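Molybdopterin-guanine dinucleotide biosynthesis protein B (mobB) (Archaeoglobus fulgidus, PDB 2F1R) probably binds GTP and is thought to take part in making the guanine dinucleotide form of the molybdopterin cofactor. Local coordinates at residues A[15-18]-A[19-23]; A[86-89]-A[90-94]; A[153-156]-A[157-161]. All coordinates share one frame; numbering follows the deposited sequence.

Contact 1 of 3, residues A[15-18]-A[19-23]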
loop_
_atom_site.group_PDB
_atom_site.type_symbol
_atom_site.label_atom_id
_atom_site.label_comp_id
_atom_site.label_asym_id
_atom_site.label_seq_id
_atom_site.Cartn_x
_atom_site.Cartn_y
_atom_site.Cartn_z
ATOM N N LYS A 15 14.249 9.552 -15.723
ATOM C CA LYS A 15 13.183 8.553 -15.727
ATOM C C LYS A 15 11.962 9.122 -14.977
ATOM O O LYS A 15 10.835 9.133 -15.500
ATOM C CB LYS A 15 13.661 7.224 -15.117
ATOM C CG LYS A 15 14.772 6.553 -15.903
ATOM C CD LYS A 15 15.145 5.211 -15.270
ATOM C CE LYS A 15 16.458 5.227 -14.486
ATOM N NZ LYS A 15 16.807 3.871 -13.837
ATOM N N THR A 16 12.208 9.644 -13.769
ATOM C CA THR A 16 11.126 10.081 -12.873
ATOM C C THR A 16 10.419 11.243 -13.524
ATOM O O THR A 16 9.211 11.313 -13.486
ATOM C CB THR A 16 11.653 10.445 -11.439
ATOM O OG1 THR A 16 12.455 9.373 -10.933
ATOM C CG2 THR A 16 10.505 10.709 -10.437
ATOM N N THR A 17 11.167 12.144 -14.164
ATOM C CA THR A 17 10.579 13.281 -14.868
ATOM C C THR A 17 9.724 12.884 -16.073
ATOM O O THR A 17 8.652 13.432 -16.276
ATOM C CB THR A 17 11.686 14.304 -15.272
ATOM O OG1 THR A 17 12.043 15.042 -14.107
ATOM C CG2 THR A 17 11.217 15.298 -16.369
ATOM N N LEU A 18 10.212 11.970 -16.907
ATOM C CA LEU A 18 9.407 11.502 -18.004
ATOM C C LEU A 18 8.059 10.921 -17.487
ATOM O O LEU A 18 7.011 11.185 -18.079
ATOM C CB LEU A 18 10.186 10.422 -18.769
ATOM C CG LEU A 18 9.474 9.916 -20.010
ATOM C CD1 LEU A 18 9.304 11.002 -21.056
ATOM C CD2 LEU A 18 10.242 8.735 -20.541
ATOM N N ILE A 19 8.106 10.096 -16.426
ATOM C CA ILE A 19 6.869 9.448 -15.860
ATOM C C ILE A 19 5.848 10.497 -15.418
ATOM O O ILE A 19 4.689 10.462 -15.843
ATOM C CB ILE A 19 7.198 8.397 -14.738
ATOM C CG1 ILE A 19 7.932 7.205 -15.362
ATOM C CG2 ILE A 19 5.927 7.833 -14.010
ATOM C CD1 ILE A 19 8.565 6.288 -14.340
ATOM N N THR A 20 6.309 11.513 -14.694
ATOM C CA THR A 20 5.383 12.479 -14.109
ATOM C C THR A 20 4.818 13.448 -15.164
ATOM O O THR A 20 3.636 13.782 -15.122
ATOM C CB THR A 20 5.985 13.242 -12.920
ATOM O OG1 THR A 20 7.052 14.045 -13.403
ATOM C CG2 THR A 20 6.498 12.278 -11.872
ATOM N N ARG A 21 5.646 13.865 -16.121
ATOM C CA ARG A 21 5.167 14.662 -17.251
ATOM C C ARG A 21 4.201 13.894 -18.133
ATOM O O ARG A 21 3.241 14.451 -18.612
ATOM C CB ARG A 21 6.352 15.200 -18.084
ATOM C CG ARG A 21 7.033 16.403 -17.393
ATOM C CD ARG A 21 8.037 17.130 -18.320
ATOM N NE ARG A 21 9.005 16.155 -18.834
ATOM C CZ ARG A 21 9.976 16.384 -19.728
ATOM N NH1 ARG A 21 10.185 17.614 -20.246
ATOM N NH2 ARG A 21 10.741 15.341 -20.107
ATOM N N MET A 22 4.446 12.604 -18.367
ATOM C CA MET A 22 3.479 11.837 -19.180
ATOM C C MET A 22 2.134 11.580 -18.443
ATOM O O MET A 22 1.059 11.610 -19.063
ATOM C CB MET A 22 4.064 10.502 -19.635
ATOM C CG MET A 22 5.232 10.576 -20.646
ATOM S SD MET A 22 5.615 8.955 -21.385
ATOM C CE MET A 22 5.940 7.975 -19.877
ATOM N N MET A 23 2.215 11.315 -17.134
ATOM C CA MET A 23 1.051 10.904 -16.329
ATOM C C MET A 23 -0.279 11.677 -16.577
ATOM O O MET A 23 -1.317 11.042 -16.908
ATOM C CB MET A 23 1.439 10.786 -14.817
ATOM C CG MET A 23 0.539 9.806 -13.981
ATOM S SD MET A 23 0.436 8.163 -14.648
ATOM C CE MET A 23 2.128 7.697 -14.470
#
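The Thr17 methyl CG2 lies over one face of the Arg21 guanidinium, one helical turn on, and comes within 3.4 Å of Arg21 NE. CG2 stands anti to the backbone N of Thr17, and the arginine chain bends at chi3 (-54°) to bring its flat group across it. Arg21 NE is buried here without a polar partner in the model. An apolar pair joins Leu18 and Met22, with Leu18 CG 4.0 Å from Met22 CE. The thioether bends at chi3, which brings its methyl back to the leucine. Both side chains also touch Ile152 of helix 149-160.

The segments form one run of helix 12-28, which follows strand 4-9. Gly9, Gly14, Lys15 and Thr16 match a P-loop (Walker A) pattern, consistent with a nucleotide-binding fold of the P-loop NTPase clan. Thr16 OG1 is hydrogen-bonded to Asp12 O, at the start of the helix.

Backbone bonds run i to i+4. Ile19 N gives a nearly straight bond to Lys15 O (3.0 Å, 165°), and Met22 N reaches Leu18 O at 2.9 Å. Thr20 OG1 makes at most weak bonds, to Thr16 O or Thr17 O. Beneath this turn Ile19 meets Ile7, Val35 and Ile100 of the parallel sheet.

Contact 2 of 3, residues A[86-89]-A[90-94]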
loop_
_atom_site.group_PDB
_atom_site.type_symbol
_atom_site.label_atom_id
_atom_site.label_comp_id
_atom_site.label_asym_id
_atom_site.label_seq_id
_atom_site.Cartn_x
_atom_site.Cartn_y
_atom_site.Cartn_z
ATOM N N ASP A 86 5.858 -9.978 -11.132
ATOM C CA ASP A 86 4.637 -10.720 -11.396
ATOM C C ASP A 86 3.852 -11.008 -10.140
ATOM O O ASP A 86 2.605 -11.014 -10.187
ATOM C CB ASP A 86 4.938 -12.051 -12.069
ATOM C CG ASP A 86 5.694 -11.899 -13.405
ATOM O OD1 ASP A 86 5.373 -10.988 -14.219
ATOM O OD2 ASP A 86 6.610 -12.736 -13.610
ATOM N N TRP A 87 4.568 -11.295 -9.048
ATOM C CA TRP A 87 3.982 -11.458 -7.721
ATOM C C TRP A 87 3.360 -10.130 -7.308
ATOM O O TRP A 87 2.279 -10.119 -6.770
ATOM C CB TRP A 87 5.057 -11.883 -6.693
ATOM C CG TRP A 87 4.546 -12.244 -5.338
ATOM C CD1 TRP A 87 4.133 -13.476 -4.940
ATOM C CD2 TRP A 87 4.370 -11.378 -4.190
ATOM N NE1 TRP A 87 3.731 -13.444 -3.627
ATOM C CE2 TRP A 87 3.868 -12.175 -3.137
ATOM C CE3 TRP A 87 4.599 -10.016 -3.945
ATOM C CZ2 TRP A 87 3.571 -11.656 -1.865
ATOM C CZ3 TRP A 87 4.294 -9.500 -2.671
ATOM C CH2 TRP A 87 3.790 -10.318 -1.664
ATOM N N ILE A 88 4.031 -9.011 -7.580
ATOM C CA ILE A 88 3.475 -7.702 -7.240
ATOM C C ILE A 88 2.219 -7.407 -8.071
ATOM O O ILE A 88 1.208 -7.025 -7.509
ATOM C CB ILE A 88 4.502 -6.559 -7.343
ATOM C CG1 ILE A 88 5.678 -6.758 -6.388
ATOM C CG2 ILE A 88 3.877 -5.202 -6.987
ATOM C CD1 ILE A 88 6.940 -5.872 -6.744
ATOM N N TYR A 89 2.316 -7.559 -9.394
ATOM C CA TYR A 89 1.163 -7.442 -10.317
ATOM C C TYR A 89 -0.066 -8.225 -9.815
ATOM O O TYR A 89 -1.175 -7.653 -9.706
ATOM C CB TYR A 89 1.555 -7.863 -11.746
ATOM C CG TYR A 89 0.500 -7.555 -12.786
ATOM C CD1 TYR A 89 0.503 -6.329 -13.475
ATOM C CD2 TYR A 89 -0.543 -8.477 -13.067
ATOM C CE1 TYR A 89 -0.503 -6.029 -14.393
ATOM C CE2 TYR A 89 -1.552 -8.168 -13.978
ATOM C CZ TYR A 89 -1.514 -6.959 -14.649
ATOM O OH TYR A 89 -2.515 -6.648 -15.582
ATOM N N GLU A 90 0.114 -9.508 -9.472
ATOM C CA GLU A 90 -1.027 -10.313 -8.969
ATOM C C GLU A 90 -1.714 -9.829 -7.710
ATOM O O GLU A 90 -2.954 -9.792 -7.637
ATOM C CB GLU A 90 -0.661 -11.782 -8.791
ATOM C CG GLU A 90 -0.319 -12.497 -10.137
ATOM C CD GLU A 90 -1.389 -12.353 -11.229
ATOM O OE1 GLU A 90 -2.619 -12.241 -10.896
ATOM O OE2 GLU A 90 -0.985 -12.385 -12.430
ATOM N N ARG A 91 -0.922 -9.489 -6.704
ATOM C CA ARG A 91 -1.477 -9.066 -5.440
ATOM C C ARG A 91 -2.130 -7.714 -5.542
ATOM O O ARG A 91 -3.072 -7.425 -4.806
ATOM C CB ARG A 91 -0.389 -8.982 -4.371
ATOM C CG ARG A 91 0.297 -10.264 -4.153
ATOM C CD ARG A 91 -0.312 -11.044 -2.999
ATOM N NE ARG A 91 0.071 -12.452 -3.113
ATOM C CZ ARG A 91 0.264 -13.268 -2.078
ATOM N NH1 ARG A 91 0.134 -12.828 -0.831
ATOM N NH2 ARG A 91 0.610 -14.532 -2.295
ATOM N N TYR A 92 -1.613 -6.864 -6.426
ATOM C CA TYR A 92 -1.886 -5.453 -6.265
ATOM C C TYR A 92 -2.422 -4.737 -7.492
ATOM O O TYR A 92 -3.116 -3.742 -7.364
ATOM C CB TYR A 92 -0.613 -4.743 -5.816
ATOM C CG TYR A 92 -0.272 -4.995 -4.379
ATOM C CD1 TYR A 92 -0.904 -4.287 -3.367
ATOM C CD2 TYR A 92 0.670 -5.948 -4.030
ATOM C CE1 TYR A 92 -0.606 -4.513 -2.046
ATOM C CE2 TYR A 92 0.979 -6.190 -2.701
ATOM C CZ TYR A 92 0.336 -5.454 -1.718
ATOM O OH TYR A 92 0.633 -5.688 -0.389
ATOM N N LEU A 93 -2.061 -5.224 -8.667
ATOM C CA LEU A 93 -2.075 -4.378 -9.836
ATOM C C LEU A 93 -2.943 -4.901 -10.974
ATOM O O LEU A 93 -2.940 -4.335 -12.061
ATOM C CB LEU A 93 -0.621 -4.142 -10.311
ATOM C CG LEU A 93 0.392 -3.443 -9.370
ATOM C CD1 LEU A 93 1.629 -3.007 -10.120
ATOM C CD2 LEU A 93 -0.152 -2.254 -8.632
ATOM N N SER A 94 -3.697 -5.972 -10.720
ATOM C CA SER A 94 -4.445 -6.625 -11.778
ATOM C C SER A 94 -5.631 -5.826 -12.395
ATOM O O SER A 94 -6.117 -6.169 -13.491
ATOM C CB SER A 94 -4.849 -8.062 -11.367
ATOM O OG SER A 94 -6.058 -8.018 -10.648
#
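The Trp87 indole carries Arg91 on one face. Arg91 CG sits 4.0 Å from the centroid of the six-membered ring and almost on its normal, a CH-pi contact. Further out, the guanidinium leans over the same indole, its plane turned 32° from the ring. Trp87 CZ2 lies over the centre of one guanidinium face, and Trp87 NE1 is 3.6 Å from Arg91 NH2. The arginine chain bends at chi2 (-95°), which lays it obliquely across the indole. The Tyr89 ring has Leu93 O over one face, 3.7 Å above its plane and toward the rim. Leu93 CB packs on the same residue, 4.0 Å from Tyr89 CD1. At the edge of the Tyr92 ring, in its plane, lies Ile88 O.

The backbone changes near the end of the helix. Glu90 N bonds Asp86 O at 3.0 Å and Leu93 N bonds Tyr89 O at 2.8 Å. Between them, Tyr92 N makes weak bonds to Ile88 O and Tyr89 O, and a wider pi-type turn spans 90-93. Asp86 OD1 is held elsewhere, by a salt bridge to Lys109.

Helix 85-93 is set between sheet and dimer partner. Leu93 packs on Ala34, Val36 and Val99 of the parallel sheet. Trp87 and Arg91 touch Arg75 of strand 70-76. The Tyr92 ring meets Phe73 of the second subunit, and Ile88 packs on Leu71 of that subunit.

Contact 3 of 3, residues A[153-156]-A[157-161]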
loop_
_atom_site.group_PDB
_atom_site.type_symbol
_atom_site.label_atom_id
_atom_site.label_comp_id
_atom_site.label_asym_id
_atom_site.label_seq_id
_atom_site.Cartn_x
_atom_site.Cartn_y
_atom_site.Cartn_z
ATOM N N ALA A 153 4.025 9.685 -24.661
ATOM C CA ALA A 153 2.760 9.294 -24.053
ATOM C C ALA A 153 1.824 8.670 -25.088
ATOM O O ALA A 153 1.283 7.556 -24.875
ATOM C CB ALA A 153 2.125 10.501 -23.367
ATOM N N GLU A 154 1.672 9.337 -26.246
ATOM C CA GLU A 154 0.824 8.825 -27.323
ATOM C C GLU A 154 1.304 7.489 -27.839
ATOM O O GLU A 154 0.491 6.591 -28.198
ATOM C CB GLU A 154 0.709 9.844 -28.482
ATOM C CG GLU A 154 -0.241 9.406 -29.663
ATOM C CD GLU A 154 -1.634 8.860 -29.203
ATOM O OE1 GLU A 154 -2.384 9.592 -28.500
ATOM O OE2 GLU A 154 -1.961 7.694 -29.549
ATOM N N PHE A 155 2.634 7.339 -27.865
ATOM C CA PHE A 155 3.232 6.090 -28.324
ATOM C C PHE A 155 2.797 5.013 -27.371
ATOM O O PHE A 155 2.503 3.905 -27.788
ATOM C CB PHE A 155 4.774 6.212 -28.345
ATOM C CG PHE A 155 5.503 4.938 -28.671
ATOM C CD1 PHE A 155 5.380 4.326 -29.921
ATOM C CD2 PHE A 155 6.342 4.358 -27.732
ATOM C CE1 PHE A 155 6.067 3.133 -30.227
ATOM C CE2 PHE A 155 7.052 3.190 -28.021
ATOM C CZ PHE A 155 6.926 2.575 -29.263
ATOM N N ILE A 156 2.812 5.314 -26.080
ATOM C CA ILE A 156 2.409 4.327 -25.080
ATOM C C ILE A 156 0.903 4.050 -25.250
ATOM O O ILE A 156 0.500 2.900 -25.355
ATOM C CB ILE A 156 2.732 4.735 -23.613
ATOM C CG1 ILE A 156 4.283 4.852 -23.402
ATOM C CG2 ILE A 156 2.107 3.629 -22.674
ATOM C CD1 ILE A 156 4.774 5.451 -22.099
ATOM N N LEU A 157 0.079 5.093 -25.321
ATOM C CA LEU A 157 -1.362 4.873 -25.651
ATOM C C LEU A 157 -1.546 4.011 -26.905
ATOM O O LEU A 157 -2.360 3.102 -26.919
ATOM C CB LEU A 157 -2.099 6.208 -25.791
ATOM C CG LEU A 157 -2.118 7.025 -24.499
ATOM C CD1 LEU A 157 -2.541 8.448 -24.729
ATOM C CD2 LEU A 157 -3.053 6.383 -23.480
ATOM N N SER A 158 -0.736 4.233 -27.938
ATOM C CA SER A 158 -0.903 3.448 -29.178
ATOM C C SER A 158 -0.679 1.953 -28.984
ATOM O O SER A 158 -1.466 1.160 -29.492
ATOM C CB SER A 158 -0.068 4.016 -30.356
ATOM O OG SER A 158 1.333 3.813 -30.141
ATOM N N LEU A 159 0.350 1.571 -28.207
ATOM C CA LEU A 159 0.710 0.155 -27.987
ATOM C C LEU A 159 -0.329 -0.560 -27.167
ATOM O O LEU A 159 -0.514 -1.763 -27.320
ATOM C CB LEU A 159 2.001 0.029 -27.201
ATOM C CG LEU A 159 3.284 0.718 -27.610
ATOM C CD1 LEU A 159 4.198 0.820 -26.376
ATOM C CD2 LEU A 159 3.932 -0.063 -28.712
ATOM N N LEU A 160 -0.954 0.195 -26.255
ATOM C CA LEU A 160 -2.096 -0.276 -25.459
ATOM C C LEU A 160 -3.306 -0.665 -26.346
ATOM O O LEU A 160 -3.954 -1.677 -26.102
ATOM C CB LEU A 160 -2.506 0.804 -24.462
ATOM C CG LEU A 160 -1.981 0.763 -23.014
ATOM C CD1 LEU A 160 -0.725 -0.083 -22.778
ATOM C CD2 LEU A 160 -1.809 2.176 -22.472
ATOM N N ARG A 161 -3.565 0.121 -27.388
ATOM C CA ARG A 161 -4.721 -0.112 -28.253
ATOM C C ARG A 161 -4.528 -1.234 -29.276
ATOM O O ARG A 161 -5.468 -1.562 -29.996
ATOM C CB ARG A 161 -5.137 1.162 -28.967
ATOM C CG ARG A 161 -5.740 2.182 -28.085
ATOM C CD ARG A 161 -6.329 3.293 -28.913
ATOM N NE ARG A 161 -5.562 4.547 -28.966
ATOM C CZ ARG A 161 -4.532 4.786 -29.767
ATOM N NH1 ARG A 161 -4.059 3.840 -30.559
ATOM N NH2 ARG A 161 -3.944 5.971 -29.745
HETATM O O HOH W 1 -4.832 7.646 -27.836
#
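Phe155 has Leu159 CD1 over one face of its ring, offset toward the rim. The other methyl, Leu159 CD2, reaches Phe155 CZ at 4.0 Å. The ring gets there because CG stands anti to the backbone N (chi1 174°), which carries it along the helix toward the next turn. An alanine at Leu159 would lose both methyls and is likely to open a gap beside the Phe155 ring and Leu130 of strand 129-133. Next to this pair, Ile156 and Leu160 lie side by side, with CG2 of Ile156 4.2 Å from CD2 of Leu160. Both also touch Leu98.

Phe155 O accepts two bonds from the same face of its plane. Ser158 OG donates to Phe155 O at 2.6 Å. Leu159 N donates to Phe155 O at 3.2 Å. This is the C-terminal part of helix 149-160, which packs through Ala153, Ile156 and Leu157 on helix 12-28.

Two turns apart, Glu154 OE2 and Arg161 NH2 form a salt bridge of 2.6 Å, the carboxylate and guanidinium nearly coplanar at 14°. A water donates to Glu154 OE1 and accepts from Arg161 NH2 at 2.7 Å. The chemistry is thus split: Phe155, Ile156, Leu159 and Leu160 meet strands of the sheet, while the ion pair and its water would probably hold the Arg161 side chain back against the helix.

All three contacts are turns within single helices, set around the parallel sheet. Each is partly buried, with three buried residues. Contact 2 has the most exposed ones, four against one each in contacts 1 and 3, and its Trp87-Arg91 pair lies toward the surface. Contact 1 lies closest to the chain's centre, about 9 Å from its own centre. Contacts 1 and 3 adjoin: Met22 CE of helix 12-28 is 3.6 Å from Ile156 CD1 of helix 149-160. Contacts 1 and 2 touch the second subunit; contact 3 does not. Contact 1 combines helix backbone bonding, aliphatic and thioether packing and a threonine methyl over a guanidinium. Contact 2 sets an arginine on an indole, and contact 3 adds an ion pair to its apolar side.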